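Local coordinates for magnesium transport protein CorA (PDB 4EGW) that mediates magnesium influx as a homopentamer that alternates between closed and open states according to the cytoplasmic magnesium level, at residues I51-Y56 against L122-H127; I70-S75 against G115-N120. All coordinates share one frame; numbering follows the deposited sequence.

Contact 1: residues I51-Y56 against L122-H127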
ATOM      1  N   ILE A  51      14.147  20.802  -8.399  1.00 62.51           N
ATOM      2  CA  ILE A  51      15.251  19.985  -7.914  1.00 57.29           C
ATOM      3  C   ILE A  51      14.823  19.384  -6.591  1.00 55.67           C
ATOM      4  O   ILE A  51      14.251  20.069  -5.742  1.00 55.04           O
ATOM      5  CB  ILE A  51      16.543  20.798  -7.685  1.00 55.78           C
ATOM      6  CG1 ILE A  51      16.945  21.563  -8.946  1.00 58.73           C
ATOM      7  CG2 ILE A  51      17.682  19.893  -7.220  1.00 51.26           C
ATOM      8  CD1 ILE A  51      16.345  22.953  -9.028  1.00 62.15           C
ATOM      9  N   TRP A  52      15.085  18.097  -6.416  1.00 63.18           N
ATOM     10  CA  TRP A  52      14.781  17.448  -5.153  1.00 70.45           C
ATOM     11  C   TRP A  52      16.074  17.091  -4.442  1.00 73.52           C
ATOM     12  O   TRP A  52      16.816  16.214  -4.888  1.00 78.17           O
ATOM     13  CB  TRP A  52      13.934  16.191  -5.366  1.00 68.29           C
ATOM     14  CG  TRP A  52      13.611  15.489  -4.082  1.00 64.84           C
ATOM     15  CD1 TRP A  52      13.717  16.002  -2.825  1.00 61.17           C
ATOM     16  CD2 TRP A  52      13.142  14.143  -3.929  1.00 62.17           C
ATOM     17  NE1 TRP A  52      13.339  15.064  -1.899  1.00 61.48           N
ATOM     18  CE2 TRP A  52      12.979  13.913  -2.549  1.00 57.97           C
ATOM     19  CE3 TRP A  52      12.838  13.112  -4.823  1.00 64.19           C
ATOM     20  CZ2 TRP A  52      12.526  12.695  -2.040  1.00 52.26           C
ATOM     21  CZ3 TRP A  52      12.391  11.900  -4.313  1.00 63.44           C
ATOM     22  CH2 TRP A  52      12.239  11.704  -2.933  1.00 51.56           C
ATOM     23  N   ILE A  53      16.343  17.782  -3.341  1.00 70.50           N
ATOM     24  CA  ILE A  53      17.473  17.437  -2.494  1.00 68.48           C
ATOM     25  C   ILE A  53      16.966  16.721  -1.252  1.00 66.36           C
ATOM     26  O   ILE A  53      16.167  17.261  -0.487  1.00 61.40           O
ATOM     27  CB  ILE A  53      18.284  18.678  -2.074  1.00 65.95           C
ATOM     28  CG1 ILE A  53      18.708  19.470  -3.304  1.00 64.98           C
ATOM     29  CG2 ILE A  53      19.508  18.277  -1.250  1.00 64.26           C
ATOM     30  CD1 ILE A  53      19.634  20.607  -2.980  1.00 65.22           C
ATOM     31  N   ASP A  54      17.406  15.484  -1.072  1.00 70.20           N
ATOM     32  CA  ASP A  54      17.112  14.763   0.153  1.00 68.00           C
ATOM     33  C   ASP A  54      18.379  14.689   0.969  1.00 61.45           C
ATOM     34  O   ASP A  54      19.412  14.203   0.504  1.00 62.33           O
ATOM     35  CB  ASP A  54      16.595  13.359  -0.138  1.00 74.98           C
ATOM     36  CG  ASP A  54      16.325  12.574   1.125  1.00 75.44           C
ATOM     37  OD1 ASP A  54      15.339  12.901   1.812  1.00 72.85           O
ATOM     38  OD2 ASP A  54      17.091  11.632   1.427  1.00 78.09           O
ATOM     39  N   CYS A  55      18.304  15.198   2.186  1.00 59.38           N
ATOM     40  CA  CYS A  55      19.464  15.192   3.048  1.00 57.42           C
ATOM     41  C   CYS A  55      19.231  14.287   4.247  1.00 52.63           C
ATOM     42  O   CYS A  55      18.465  14.616   5.161  1.00 39.15           O
ATOM     43  CB  CYS A  55      19.777  16.607   3.510  1.00 56.81           C
ATOM     44  SG  CYS A  55      21.201  16.668   4.575  1.00 59.30           S
ATOM     45  N   TYR A  56      19.926  13.155   4.257  1.00 53.11           N
ATOM     46  CA  TYR A  56      19.734  12.185   5.315  1.00 50.36           C
ATOM     47  C   TYR A  56      20.857  12.272   6.342  1.00 48.95           C
ATOM     48  O   TYR A  56      21.992  11.897   6.054  1.00 48.26           O
ATOM     49  CB  TYR A  56      19.679  10.772   4.721  1.00 54.96           C
ATOM     50  CG  TYR A  56      19.677   9.673   5.766  1.00 57.60           C
ATOM     51  CD1 TYR A  56      19.186   9.910   7.044  1.00 55.72           C
ATOM     52  CD2 TYR A  56      20.177   8.407   5.480  1.00 56.63           C
ATOM     53  CE1 TYR A  56      19.187   8.925   8.005  1.00 56.64           C
ATOM     54  CE2 TYR A  56      20.176   7.408   6.441  1.00 56.94           C
ATOM     55  CZ  TYR A  56      19.681   7.676   7.705  1.00 57.27           C
ATOM     56  OH  TYR A  56      19.675   6.702   8.685  1.00 59.58           O
ATOM     57  N   LEU A 122      12.877  24.473  -5.497  1.00 44.28           N
ATOM     58  CA  LEU A 122      13.576  23.441  -4.732  1.00 42.39           C
ATOM     59  C   LEU A 122      12.777  22.788  -3.606  1.00 46.68           C
ATOM     60  O   LEU A 122      12.468  23.430  -2.602  1.00 51.79           O
ATOM     61  CB  LEU A 122      14.868  23.994  -4.144  1.00 50.96           C
ATOM     62  CG  LEU A 122      15.422  23.123  -3.010  1.00 52.29           C
ATOM     63  CD1 LEU A 122      15.727  21.719  -3.499  1.00 52.99           C
ATOM     64  CD2 LEU A 122      16.668  23.755  -2.409  1.00 54.27           C
ATOM     65  N   LEU A 123      12.479  21.501  -3.766  1.00 47.00           N
ATOM     66  CA  LEU A 123      11.896  20.698  -2.694  1.00 39.68           C
ATOM     67  C   LEU A 123      13.039  19.974  -1.993  1.00 48.18           C
ATOM     68  O   LEU A 123      13.644  19.064  -2.561  1.00 53.37           O
ATOM     69  CB  LEU A 123      10.926  19.671  -3.286  1.00 35.28           C
ATOM     70  CG  LEU A 123       9.980  18.812  -2.432  1.00 38.29           C
ATOM     71  CD1 LEU A 123      10.702  17.962  -1.389  1.00 33.03           C
ATOM     72  CD2 LEU A 123       8.903  19.644  -1.775  1.00 38.93           C
ATOM     73  N   LEU A 124      13.326  20.369  -0.757  1.00 46.51           N
ATOM     74  CA  LEU A 124      14.329  19.699   0.048  1.00 46.70           C
ATOM     75  C   LEU A 124      13.636  18.877   1.120  1.00 45.48           C
ATOM     76  O   LEU A 124      12.819  19.401   1.874  1.00 44.56           O
ATOM     77  CB  LEU A 124      15.273  20.712   0.704  1.00 50.24           C
ATOM     78  CG  LEU A 124      16.124  20.190   1.880  1.00 51.01           C
ATOM     79  CD1 LEU A 124      17.071  19.087   1.460  1.00 50.48           C
ATOM     80  CD2 LEU A 124      16.912  21.301   2.594  1.00 47.61           C
ATOM     81  N   THR A 125      13.956  17.587   1.164  1.00 47.93           N
ATOM     82  CA  THR A 125      13.477  16.698   2.215  1.00 46.87           C
ATOM     83  C   THR A 125      14.631  16.409   3.131  1.00 50.19           C
ATOM     84  O   THR A 125      15.623  15.816   2.720  1.00 56.07           O
ATOM     85  CB  THR A 125      13.039  15.340   1.673  1.00 41.93           C
ATOM     86  OG1 THR A 125      14.132  14.739   0.963  1.00 40.12           O
ATOM     87  CG2 THR A 125      11.846  15.486   0.746  1.00 42.83           C
ATOM     88  N   ILE A 126      14.501  16.816   4.382  1.00 53.12           N
ATOM     89  CA  ILE A 126      15.585  16.637   5.323  1.00 54.10           C
ATOM     90  C   ILE A 126      15.158  15.759   6.504  1.00 57.58           C
ATOM     91  O   ILE A 126      14.138  16.016   7.162  1.00 53.25           O
ATOM     92  CB  ILE A 126      16.127  18.000   5.792  1.00 53.23           C
ATOM     93  CG1 ILE A 126      17.357  17.809   6.674  1.00 60.03           C
ATOM     94  CG2 ILE A 126      15.042  18.809   6.493  1.00 47.25           C
ATOM     95  CD1 ILE A 126      18.576  18.523   6.139  1.00 63.59           C
ATOM     96  N   HIS A 127      15.930  14.705   6.747  1.00 55.03           N
ATOM     97  CA  HIS A 127      15.617  13.784   7.823  1.00 47.18           C
ATOM     98  C   HIS A 127      16.856  13.251   8.513  1.00 52.84           C
ATOM     99  O   HIS A 127      17.855  12.950   7.863  1.00 61.02           O
ATOM    100  CB  HIS A 127      14.746  12.631   7.316  1.00 43.43           C
ATOM    101  CG  HIS A 127      15.285  11.932   6.106  1.00 49.40           C
ATOM    102  ND1 HIS A 127      15.823  10.663   6.157  1.00 52.75           N
ATOM    103  CD2 HIS A 127      15.340  12.309   4.806  1.00 51.23           C
ATOM    104  CE1 HIS A 127      16.200  10.294   4.946  1.00 49.94           C
ATOM    105  NE2 HIS A 127      15.917  11.274   4.107  1.00 51.21           N
TER
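Trp52, Asp54, Thr125 and His127 form a polar chain across one face of two parallel strands. Trp52 NE1 donates to Thr125 OG1 at 3.0 Å, with the oxygen tilted 20° from the ring plane. Thr125 OG1 in turn donates to Asp54 OD1, at a doubtfully short distance. With chi1 at 57°, Thr125 holds OG1 between its backbone N and carbonyl carbon, where one hydroxyl can accept from the indole and donate to the carboxylate. His127 NE2 reaches the carboxylate from the C-terminal end of the strand, binding Asp54 OD2 at 2.9 Å through the syn lone pair, with a weak, bent bond to OD1 (121°); aspartate's two oxygens thus serve both threonine and histidine. His127 ND1 bonds to Asp129 O; with both ring nitrogens facing oxygen acceptors, the imidazole may carry a positive charge beside the carboxylate. Tyr56 CA packs over one face of that imidazole. Backbone bonds alternate between the strands, as in parallel pairs, with Cys55 N 2.8 Å from Thr125 O. On the other face, beta-branched Ile53, suited to strands, and small Cys55 pack against Leu122, Leu124 and Ile126. Helices 132-143 and 156-186 cover the Trp52 face, while strands 28-33 and 110-119 flank the pair.

Contact 2: residues I70-S75 against G115-N120. With PGO (S-1,2-propanediol), chain R.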
ATOM      1  N   ILE A  70      21.690  26.536  -0.601  1.00 56.48           N
ATOM      2  CA  ILE A  70      20.263  26.828  -0.674  1.00 51.93           C
ATOM      3  C   ILE A  70      19.864  28.083   0.083  1.00 48.48           C
ATOM      4  O   ILE A  70      18.730  28.532  -0.009  1.00 58.61           O
ATOM      5  CB  ILE A  70      19.415  25.653  -0.169  1.00 52.98           C
ATOM      6  CG1 ILE A  70      19.552  25.498   1.350  1.00 45.40           C
ATOM      7  CG2 ILE A  70      19.795  24.371  -0.909  1.00 54.38           C
ATOM      8  CD1 ILE A  70      18.685  24.376   1.919  1.00 41.21           C
ATOM      9  N   GLY A  71      20.786  28.641   0.843  1.00 46.55           N
ATOM     10  CA  GLY A  71      20.547  29.932   1.452  1.00 61.17           C
ATOM     11  C   GLY A  71      19.392  29.927   2.427  1.00 69.01           C
ATOM     12  O   GLY A  71      18.631  30.894   2.523  1.00 74.69           O
ATOM     13  N   ILE A  72      19.252  28.827   3.150  1.00 68.65           N
ATOM     14  CA  ILE A  72      18.355  28.794   4.290  1.00 66.45           C
ATOM     15  C   ILE A  72      19.221  28.861   5.549  1.00 65.96           C
ATOM     16  O   ILE A  72      20.280  28.233   5.606  1.00 60.52           O
ATOM     17  CB  ILE A  72      17.465  27.539   4.262  1.00 63.37           C
ATOM     18  CG1 ILE A  72      16.380  27.701   3.196  1.00 62.02           C
ATOM     19  CG2 ILE A  72      16.825  27.294   5.618  1.00 62.62           C
ATOM     20  CD1 ILE A  72      15.280  26.669   3.276  1.00 56.88           C
ATOM     21  N   SER A  73      18.794  29.639   6.542  1.00 69.38           N
ATOM     22  CA  SER A  73      19.593  29.807   7.754  1.00 75.79           C
ATOM     23  C   SER A  73      19.906  28.447   8.378  1.00 82.57           C
ATOM     24  O   SER A  73      19.001  27.654   8.649  1.00 85.78           O
ATOM     25  CB  SER A  73      18.880  30.709   8.771  1.00 74.15           C
ATOM     26  OG  SER A  73      17.853  30.018   9.462  1.00 66.32           O
ATOM     27  N   VAL A  74      21.190  28.196   8.631  1.00 83.16           N
ATOM     28  CA  VAL A  74      21.648  26.887   9.098  1.00 77.74           C
ATOM     29  C   VAL A  74      20.807  26.415  10.281  1.00 70.93           C
ATOM     30  O   VAL A  74      20.604  25.216  10.476  1.00 64.13           O
ATOM     31  CB  VAL A  74      23.147  26.906   9.474  1.00 78.93           C
ATOM     32  CG1 VAL A  74      23.637  25.503   9.793  1.00 77.73           C
ATOM     33  CG2 VAL A  74      23.971  27.519   8.347  1.00 77.00           C
ATOM     34  N   SER A  75      20.333  27.375  11.071  1.00 72.00           N
ATOM     35  CA  SER A  75      19.360  27.123  12.132  1.00 68.72           C
ATOM     36  C   SER A  75      18.048  26.576  11.573  1.00 67.63           C
ATOM     37  O   SER A  75      17.554  25.542  12.032  1.00 65.55           O
ATOM     38  CB  SER A  75      19.093  28.409  12.921  1.00 69.84           C
ATOM     39  OG  SER A  75      18.110  28.210  13.920  1.00 70.34           O
ATOM     40  N   GLY A 115      11.720  17.237   8.038  1.00 33.45           N
ATOM     41  CA  GLY A 115      11.393  18.527   7.484  1.00 42.00           C
ATOM     42  C   GLY A 115      11.393  18.481   5.971  1.00 47.79           C
ATOM     43  O   GLY A 115      12.250  17.844   5.344  1.00 46.85           O
ATOM     44  N   ILE A 116      10.461  19.211   5.381  1.00 46.32           N
ATOM     45  CA  ILE A 116      10.433  19.371   3.947  1.00 50.43           C
ATOM     46  C   ILE A 116      10.373  20.857   3.656  1.00 56.05           C
ATOM     47  O   ILE A 116       9.363  21.505   3.931  1.00 63.23           O
ATOM     48  CB  ILE A 116       9.168  18.739   3.395  1.00 54.49           C
ATOM     49  CG1 ILE A 116       9.205  17.231   3.627  1.00 53.91           C
ATOM     50  CG2 ILE A 116       8.986  19.099   1.928  1.00 59.20           C
ATOM     51  CD1 ILE A 116       7.934  16.531   3.216  1.00 56.54           C
ATOM     52  N   TYR A 117      11.433  21.402   3.077  1.00 50.17           N
ATOM     53  CA  TYR A 117      11.449  22.828   2.792  1.00 46.20           C
ATOM     54  C   TYR A 117      11.199  23.047   1.310  1.00 50.54           C
ATOM     55  O   TYR A 117      11.727  22.321   0.467  1.00 56.76           O
ATOM     56  CB  TYR A 117      12.789  23.451   3.185  1.00 44.73           C
ATOM     57  CG  TYR A 117      13.182  23.283   4.638  1.00 47.63           C
ATOM     58  CD1 TYR A 117      13.344  22.023   5.191  1.00 50.28           C
ATOM     59  CD2 TYR A 117      13.430  24.385   5.445  1.00 52.10           C
ATOM     60  CE1 TYR A 117      13.722  21.859   6.508  1.00 51.93           C
ATOM     61  CE2 TYR A 117      13.812  24.235   6.767  1.00 56.05           C
ATOM     62  CZ  TYR A 117      13.958  22.967   7.294  1.00 58.41           C
ATOM     63  OH  TYR A 117      14.330  22.794   8.615  1.00 61.45           O
ATOM     64  N   ILE A 118      10.395  24.042   0.979  1.00 53.13           N
ATOM     65  CA  ILE A 118      10.195  24.369  -0.423  1.00 56.78           C
ATOM     66  C   ILE A 118      10.609  25.787  -0.738  1.00 60.17           C
ATOM     67  O   ILE A 118       9.954  26.739  -0.328  1.00 67.98           O
ATOM     68  CB  ILE A 118       8.738  24.205  -0.816  1.00 55.63           C
ATOM     69  CG1 ILE A 118       8.339  22.744  -0.636  1.00 61.32           C
ATOM     70  CG2 ILE A 118       8.530  24.680  -2.234  1.00 49.88           C
ATOM     71  CD1 ILE A 118       6.969  22.436  -1.131  1.00 67.98           C
ATOM     72  N   LYS A 119      11.681  25.921  -1.502  1.00 61.30           N
ATOM     73  CA  LYS A 119      12.185  27.235  -1.867  1.00 60.61           C
ATOM     74  C   LYS A 119      12.156  27.371  -3.382  1.00 64.36           C
ATOM     75  O   LYS A 119      12.900  26.690  -4.096  1.00 60.89           O
ATOM     76  CB  LYS A 119      13.604  27.423  -1.330  1.00 56.81           C
ATOM     77  CG  LYS A 119      14.010  28.874  -1.180  1.00 61.73           C
ATOM     78  CD  LYS A 119      15.363  29.014  -0.508  1.00 56.47           C
ATOM     79  CE  LYS A 119      15.991  30.326  -0.888  1.00 56.51           C
ATOM     80  NZ  LYS A 119      17.421  30.337  -0.518  1.00 61.88           N
ATOM     81  N   ASN A 120      11.284  28.250  -3.869  1.00 69.65           N
ATOM     82  CA  ASN A 120      11.102  28.401  -5.303  1.00 66.91           C
ATOM     83  C   ASN A 120      10.852  27.039  -5.903  1.00 68.67           C
ATOM     84  O   ASN A 120       9.862  26.378  -5.585  1.00 72.23           O
ATOM     85  CB  ASN A 120      12.331  29.026  -5.931  1.00 60.55           C
ATOM     86  CG  ASN A 120      12.925  30.099  -5.064  1.00 62.32           C
ATOM     87  OD1 ASN A 120      14.056  29.973  -4.593  1.00 66.36           O
ATOM     88  ND2 ASN A 120      12.158  31.162  -4.825  1.00 60.73           N
TER
HETATM   89  C1  PGO R 316      21.868  32.124   4.133  1.00 87.77           C
HETATM   90  C2  PGO R 316      21.071  32.637   5.287  1.00 91.94           C
HETATM   91  C3  PGO R 316      21.825  32.466   6.565  1.00 91.11           C
HETATM   92  O1  PGO R 316      22.617  30.981   4.331  1.00 85.46           O
HETATM   93  O2  PGO R 316      19.869  31.968   5.359  1.00 93.60           O
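Lys119 lays its aliphatic chain alongside Ile72, while Tyr117, two residues earlier on the same face of strand 110-119, meets the tip of that isoleucine. Lysine suits this border position because it combines a long apolar stem with a charged end. Its CG stands anti to the backbone N (chi1 -158°), and the extended chain slides past Ile72 in the opposite direction, Lys119 CD coming 4.1 Å from Ile72 CG1, and carries NZ to the turn after helix 60-70. There NZ makes a weak hydrogen bond to Gly71 O at 3.3 Å; NZ also sits implausibly near another carbonyl, which makes its exact place doubtful. Its charge is answered by a salt bridge to Asp94.

Ile72, branched and apolar, is pointed at the strand. Its CD1 approaches Tyr117 CD2 at 3.7 Å, obliquely to the ring, and Leu77 and Phe95 pack around these two side chains. Tyrosine fits because its ring fills this apolar layer while its hydroxyl reaches polar backbone: OH bonds to Asp76 O and Gly80 N on helix 74-80. Gly71 turns the chain with positive phi (63°), a conformation easily adopted without a side chain, and Ser73 caps the next helix through OG to Asp76 N. A propanediol, probably from the crystallisation liquor, places O2 2.8 Å from Ser73 N and bonds weakly to Gly71 O.

The chemistry is thus graded: an apolar centre of isoleucine and tyrosine, bordered by backbone carbonyls and a lysine whose charge is paired with Asp94, just before strand 96-104, while its hydrogen bond to the turn is weak.

In the fold
Contacts 1 and 2 have centres about 9 Å apart and share one mixed sheet, in which strands 122-127 and 110-119 are successive, antiparallel neighbours. Probable backbone hydrogen bonds join them: Leu124 O lies 2.7 Å from Tyr117 N, and Ile126 N 2.7 Å from Gly115 O. Ile126 CG2 also packs 3.3 Å from Tyr117 CE1. Contact 1 pairs strands within the sheet, whereas contact 2 lays the turn between helices 60-70 and 74-80 on it. One 1,4-butanediol touches Ser73, in a pocket with Asp76 and Glu93; a butanediol also lies about 7 Å from the Trp52 side chain, which is on the opposite sheet face. Both contacts belong to the cytoplasmic domain; this fragment lacks the transmembrane pore.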